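PDB 4J6O: metallophosphoesterase from Clostridium thermocellum, which is the manganese-binding, calcineurin-like phosphatase domain of bacterial Pnkp and probably removes 2',3' phosphate ends from RNA during repair. Local coordinates for residues M29-V41 / K49-L61. Sequence-based numbering, arbitrary orientation.
Sequences MLLEKLGYLIEEV and KYRVTHPEGRKVL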
loop_
_atom_site.group_PDB
_atom_site.type_symbol
_atom_site.label_atom_id
_atom_site.label_comp_id
_atom_site.label_asym_id
_atom_site.label_seq_id
_atom_site.Cartn_x
_atom_site.Cartn_y
_atom_site.Cartn_z
ATOM N N MET A 29 -8.095 -13.998 -1.838
ATOM C CA MET A 29 -9.537 -14.007 -1.571
ATOM C C MET A 29 -10.204 -12.693 -1.984
ATOM O O MET A 29 -11.265 -12.702 -2.632
ATOM C CB MET A 29 -9.821 -14.328 -0.080
ATOM C CG MET A 29 -9.538 -15.748 0.315
ATOM S SD MET A 29 -9.526 -15.904 2.131
ATOM C CE MET A 29 -11.309 -15.939 2.430
ATOM N N LEU A 30 -9.553 -11.562 -1.646
ATOM C CA LEU A 30 -10.160 -10.276 -1.902
ATOM C C LEU A 30 -10.214 -10.009 -3.415
ATOM O O LEU A 30 -11.210 -9.524 -3.960
ATOM C CB LEU A 30 -9.371 -9.162 -1.161
ATOM C CG LEU A 30 -9.871 -7.760 -1.424
ATOM C CD1 LEU A 30 -11.338 -7.574 -1.021
ATOM C CD2 LEU A 30 -8.976 -6.854 -0.542
ATOM N N LEU A 31 -9.114 -10.274 -4.101
ATOM C CA LEU A 31 -9.109 -10.091 -5.565
ATOM C C LEU A 31 -10.186 -10.954 -6.221
ATOM O O LEU A 31 -10.919 -10.491 -7.114
ATOM C CB LEU A 31 -7.719 -10.404 -6.116
ATOM C CG LEU A 31 -6.579 -9.387 -5.821
ATOM C CD1 LEU A 31 -5.204 -9.921 -6.177
ATOM C CD2 LEU A 31 -6.836 -8.043 -6.498
ATOM N N GLU A 32 -10.301 -12.198 -5.773
ATOM C CA GLU A 32 -11.290 -13.096 -6.400
ATOM C C GLU A 32 -12.691 -12.590 -6.130
ATOM O O GLU A 32 -13.569 -12.614 -7.009
ATOM C CB GLU A 32 -11.070 -14.538 -5.952
ATOM C CG GLU A 32 -9.789 -15.079 -6.552
ATOM C CD GLU A 32 -9.374 -16.450 -6.084
ATOM O OE1 GLU A 32 -9.708 -16.859 -4.959
ATOM O OE2 GLU A 32 -8.684 -17.113 -6.856
ATOM N N LYS A 33 -12.906 -12.089 -4.917
ATOM C CA LYS A 33 -14.216 -11.560 -4.560
ATOM C C LYS A 33 -14.547 -10.345 -5.407
ATOM O O LYS A 33 -15.707 -10.087 -5.711
ATOM C CB LYS A 33 -14.197 -11.178 -3.081
ATOM C CG LYS A 33 -15.506 -10.726 -2.508
ATOM C CD LYS A 33 -15.316 -10.599 -0.978
ATOM C CE LYS A 33 -16.545 -10.116 -0.252
ATOM N NZ LYS A 33 -16.413 -10.371 1.194
ATOM N N LEU A 34 -13.523 -9.609 -5.807
ATOM C CA LEU A 34 -13.723 -8.444 -6.674
ATOM C C LEU A 34 -13.870 -8.793 -8.145
ATOM O O LEU A 34 -13.949 -7.897 -8.987
ATOM C CB LEU A 34 -12.569 -7.444 -6.510
ATOM C CG LEU A 34 -12.438 -6.804 -5.120
ATOM C CD1 LEU A 34 -10.982 -6.299 -4.917
ATOM C CD2 LEU A 34 -13.446 -5.683 -4.869
ATOM N N GLY A 35 -13.835 -10.086 -8.454
ATOM C CA GLY A 35 -13.978 -10.512 -9.825
ATOM C C GLY A 35 -12.712 -10.705 -10.644
ATOM O O GLY A 35 -12.783 -11.061 -11.833
ATOM N N TYR A 36 -11.547 -10.497 -10.025
ATOM C CA TYR A 36 -10.294 -10.791 -10.704
ATOM C C TYR A 36 -10.107 -12.282 -10.793
ATOM O O TYR A 36 -10.590 -13.033 -9.959
ATOM C CB TYR A 36 -9.062 -10.133 -10.022
ATOM C CG TYR A 36 -9.156 -8.624 -10.052
ATOM C CD1 TYR A 36 -9.879 -7.946 -9.076
ATOM C CD2 TYR A 36 -8.555 -7.889 -11.073
ATOM C CE1 TYR A 36 -10.026 -6.585 -9.135
ATOM C CE2 TYR A 36 -8.670 -6.523 -11.121
ATOM C CZ TYR A 36 -9.410 -5.886 -10.141
ATOM O OH TYR A 36 -9.559 -4.515 -10.213
ATOM N N LEU A 37 -9.368 -12.687 -11.819
ATOM C CA LEU A 37 -9.082 -14.073 -12.105
ATOM C C LEU A 37 -7.584 -14.218 -11.983
ATOM O O LEU A 37 -6.827 -13.502 -12.647
ATOM C CB LEU A 37 -9.479 -14.343 -13.551
ATOM C CG LEU A 37 -10.942 -13.982 -13.769
ATOM C CD1 LEU A 37 -11.213 -13.869 -15.244
ATOM C CD2 LEU A 37 -11.810 -15.054 -13.117
ATOM N N ILE A 38 -7.152 -15.122 -11.110
ATOM C CA ILE A 38 -5.730 -15.304 -10.870
ATOM C C ILE A 38 -5.310 -16.652 -11.395
ATOM O O ILE A 38 -5.846 -17.699 -11.015
ATOM C CB ILE A 38 -5.392 -15.220 -9.365
ATOM C CG1 ILE A 38 -5.787 -13.881 -8.796
ATOM C CG2 ILE A 38 -3.897 -15.492 -9.128
ATOM C CD1 ILE A 38 -5.811 -13.948 -7.336
ATOM N N GLU A 39 -4.371 -16.614 -12.318
ATOM C CA GLU A 39 -3.869 -17.815 -12.934
ATOM C C GLU A 39 -2.514 -18.062 -12.334
ATOM O O GLU A 39 -1.673 -17.159 -12.265
ATOM C CB GLU A 39 -3.760 -17.626 -14.446
ATOM C CG GLU A 39 -3.130 -18.812 -15.169
ATOM C CD GLU A 39 -2.854 -18.552 -16.670
ATOM O OE1 GLU A 39 -2.862 -17.369 -17.111
ATOM O OE2 GLU A 39 -2.614 -19.542 -17.398
ATOM N N GLU A 40 -2.329 -19.270 -11.822
ATOM C CA GLU A 40 -0.999 -19.713 -11.467
ATOM C C GLU A 40 -0.427 -20.202 -12.787
ATOM O O GLU A 40 -0.894 -21.189 -13.346
ATOM C CB GLU A 40 -1.024 -20.841 -10.422
ATOM C CG GLU A 40 -0.758 -20.404 -8.989
ATOM C CD GLU A 40 -0.538 -21.600 -8.069
ATOM O OE1 GLU A 40 0.572 -21.717 -7.496
ATOM O OE2 GLU A 40 -1.474 -22.429 -7.939
ATOM N N VAL A 41 0.565 -19.478 -13.286
ATOM C CA VAL A 41 1.178 -19.766 -14.575
ATOM C C VAL A 41 2.045 -21.024 -14.572
ATOM O O VAL A 41 2.887 -21.194 -13.689
ATOM C CB VAL A 41 2.098 -18.614 -15.024
ATOM C CG1 VAL A 41 2.705 -18.961 -16.364
ATOM C CG2 VAL A 41 1.339 -17.290 -15.112
ATOM N N LYS A 49 5.003 -15.621 -11.962
ATOM C CA LYS A 49 4.408 -16.766 -11.292
ATOM C C LYS A 49 2.888 -16.709 -11.446
ATOM O O LYS A 49 2.231 -17.736 -11.561
ATOM C CB LYS A 49 4.802 -16.771 -9.809
ATOM C CG LYS A 49 4.405 -18.035 -9.071
ATOM C CD LYS A 49 5.049 -18.078 -7.698
ATOM C CE LYS A 49 4.817 -19.415 -6.964
ATOM N NZ LYS A 49 3.372 -19.734 -6.848
ATOM N N TYR A 50 2.336 -15.498 -11.477
ATOM C CA TYR A 50 0.888 -15.322 -11.531
ATOM C C TYR A 50 0.485 -14.424 -12.711
ATOM O O TYR A 50 1.276 -13.625 -13.185
ATOM C CB TYR A 50 0.372 -14.725 -10.229
ATOM C CG TYR A 50 0.723 -15.505 -8.990
ATOM C CD1 TYR A 50 0.098 -16.717 -8.702
ATOM C CD2 TYR A 50 1.659 -15.002 -8.086
ATOM C CE1 TYR A 50 0.392 -17.404 -7.537
ATOM C CE2 TYR A 50 1.976 -15.689 -6.940
ATOM C CZ TYR A 50 1.342 -16.890 -6.670
ATOM O OH TYR A 50 1.661 -17.557 -5.512
ATOM N N ARG A 51 -0.756 -14.558 -13.167
ATOM C CA ARG A 51 -1.328 -13.593 -14.105
ATOM C C ARG A 51 -2.751 -13.274 -13.689
ATOM O O ARG A 51 -3.574 -14.164 -13.512
ATOM C CB ARG A 51 -1.282 -14.090 -15.555
ATOM C CG ARG A 51 -1.407 -12.952 -16.550
ATOM C CD ARG A 51 -1.081 -13.384 -18.024
ATOM N NE ARG A 51 -0.669 -12.221 -18.816
ATOM C CZ ARG A 51 -1.515 -11.471 -19.507
ATOM N NH1 ARG A 51 -1.085 -10.421 -20.196
ATOM N NH2 ARG A 51 -2.797 -11.800 -19.532
ATOM N N VAL A 52 -3.035 -11.983 -13.539
ATOM C CA VAL A 52 -4.335 -11.540 -13.032
ATOM C C VAL A 52 -5.078 -10.780 -14.125
ATOM O O VAL A 52 -4.469 -9.917 -14.777
ATOM C CB VAL A 52 -4.150 -10.613 -11.808
ATOM C CG1 VAL A 52 -5.518 -10.375 -11.167
ATOM C CG2 VAL A 52 -3.188 -11.307 -10.844
ATOM N N THR A 53 -6.372 -11.081 -14.313
ATOM C CA THR A 53 -7.195 -10.354 -15.275
ATOM C C THR A 53 -8.546 -10.016 -14.667
ATOM O O THR A 53 -8.898 -10.522 -13.600
ATOM C CB THR A 53 -7.376 -11.173 -16.570
ATOM O OG1 THR A 53 -7.965 -12.441 -16.261
ATOM C CG2 THR A 53 -6.014 -11.382 -17.222
ATOM N N HIS A 54 -9.269 -9.120 -15.336
ATOM C CA HIS A 54 -10.630 -8.768 -14.943
ATOM C C HIS A 54 -11.490 -8.574 -16.210
ATOM O O HIS A 54 -11.165 -7.759 -17.078
ATOM C CB HIS A 54 -10.648 -7.508 -14.047
ATOM C CG HIS A 54 -11.929 -7.363 -13.277
ATOM N ND1 HIS A 54 -13.118 -7.014 -13.878
ATOM C CD2 HIS A 54 -12.208 -7.542 -11.961
ATOM C CE1 HIS A 54 -14.087 -7.005 -12.973
ATOM N NE2 HIS A 54 -13.560 -7.321 -11.797
ATOM N N PRO A 55 -12.605 -9.279 -16.264
ATOM C CA PRO A 55 -13.448 -9.224 -17.469
ATOM C C PRO A 55 -14.097 -7.869 -17.707
ATOM O O PRO A 55 -14.428 -7.566 -18.850
ATOM C CB PRO A 55 -14.511 -10.300 -17.210
ATOM C CG PRO A 55 -14.461 -10.592 -15.756
ATOM C CD PRO A 55 -13.075 -10.242 -15.267
ATOM N N GLU A 56 -14.273 -7.068 -16.663
ATOM C CA GLU A 56 -14.825 -5.726 -16.831
ATOM C C GLU A 56 -13.721 -4.659 -17.006
ATOM O O GLU A 56 -14.004 -3.454 -17.014
ATOM C CB GLU A 56 -15.742 -5.381 -15.664
ATOM C CG GLU A 56 -16.883 -6.375 -15.448
ATOM C CD GLU A 56 -17.668 -6.073 -14.166
ATOM O OE1 GLU A 56 -17.181 -5.285 -13.307
ATOM O OE2 GLU A 56 -18.785 -6.614 -14.023
ATOM N N GLY A 57 -12.474 -5.106 -17.132
ATOM C CA GLY A 57 -11.361 -4.199 -17.324
ATOM C C GLY A 57 -11.015 -3.291 -16.129
ATOM O O GLY A 57 -10.451 -2.192 -16.289
ATOM N N ARG A 58 -11.374 -3.728 -14.928
ATOM C CA ARG A 58 -11.046 -2.974 -13.710
ATOM C C ARG A 58 -9.563 -3.093 -13.436
ATOM O O ARG A 58 -8.926 -4.035 -13.892
ATOM C CB ARG A 58 -11.852 -3.498 -12.520
ATOM C CG ARG A 58 -13.348 -3.403 -12.758
ATOM C CD ARG A 58 -14.119 -3.721 -11.482
ATOM N NE ARG A 58 -13.979 -2.670 -10.460
ATOM C CZ ARG A 58 -14.801 -1.630 -10.282
ATOM N NH1 ARG A 58 -14.552 -0.798 -9.266
ATOM N NH2 ARG A 58 -15.901 -1.461 -11.075
ATOM N N LYS A 59 -9.024 -2.115 -12.705
ATOM C CA LYS A 59 -7.582 -2.063 -12.362
ATOM C C LYS A 59 -7.441 -1.918 -10.867
ATOM O O LYS A 59 -8.296 -1.369 -10.244
ATOM C CB LYS A 59 -6.870 -0.925 -13.078
ATOM C CG LYS A 59 -6.886 -1.109 -14.621
ATOM C CD LYS A 59 -5.835 -0.224 -15.268
ATOM C CE LYS A 59 -5.904 -0.445 -16.796
ATOM N NZ LYS A 59 -4.828 0.267 -17.525
ATOM N N VAL A 60 -6.352 -2.436 -10.330
ATOM C CA VAL A 60 -6.087 -2.386 -8.894
ATOM C C VAL A 60 -5.075 -1.283 -8.598
ATOM O O VAL A 60 -4.047 -1.140 -9.296
ATOM C CB VAL A 60 -5.500 -3.720 -8.377
ATOM C CG1 VAL A 60 -5.153 -3.593 -6.842
ATOM C CG2 VAL A 60 -6.458 -4.880 -8.591
ATOM N N LEU A 61 -5.312 -0.583 -7.493
ATOM C CA LEU A 61 -4.324 0.378 -6.981
ATOM C C LEU A 61 -3.910 -0.065 -5.594
ATOM O O LEU A 61 -4.746 -0.101 -4.702
ATOM C CB LEU A 61 -4.945 1.777 -6.892
ATOM C CG LEU A 61 -5.493 2.347 -8.194
ATOM C CD1 LEU A 61 -6.066 3.734 -7.879
ATOM C CD2 LEU A 61 -4.434 2.448 -9.286
HETATM O O HOH W 1 -16.456 -7.454 -10.719
HETATM O O HOH W 2 2.925 -22.041 -8.903
HETATM O O HOH W 3 2.870 -20.513 -11.275
#
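Y36 and H54 meet in a T-shaped pair. The H54 edge points at the Y36 ring, with CD2 over its centre and the planes at 70°. With CG opposite the backbone N (chi1 -162°), the H54 ring swings across to Y36 and L34. H54 NE2 also donates to L34 O (2.9 Å), which lies in the imidazole plane and receives the N-H on a lone pair. On the other nitrogen, ND1 accepts from E56 N, so the ring's rotation is fixed. Packing is tight here. V60 CG2 presses on Y36 CZ at 3.5 Å, and V52 CG1 lies against Y36 CB. Y36 OH hydrogen-bonds D15 of strand 14-17, the middle strand of a five-stranded sheet. Helix 24-33 closes in a Schellman motif, with G35 at positive phi. The chain then runs into an antiparallel beta hairpin, 37-40 with 50-53. L37 and T53 exchange two backbone bonds, as do E39 and R51. On one face I38, V52 and Y50 gather, and V52 and Y50 rest on helix 73-86. The other face, with L37, E39 and R51, is exposed. The far end is looser. E40 is poorly ordered, and its OE1 makes a long salt bridge to K49 NZ (3.5 Å), with a water bridging the two.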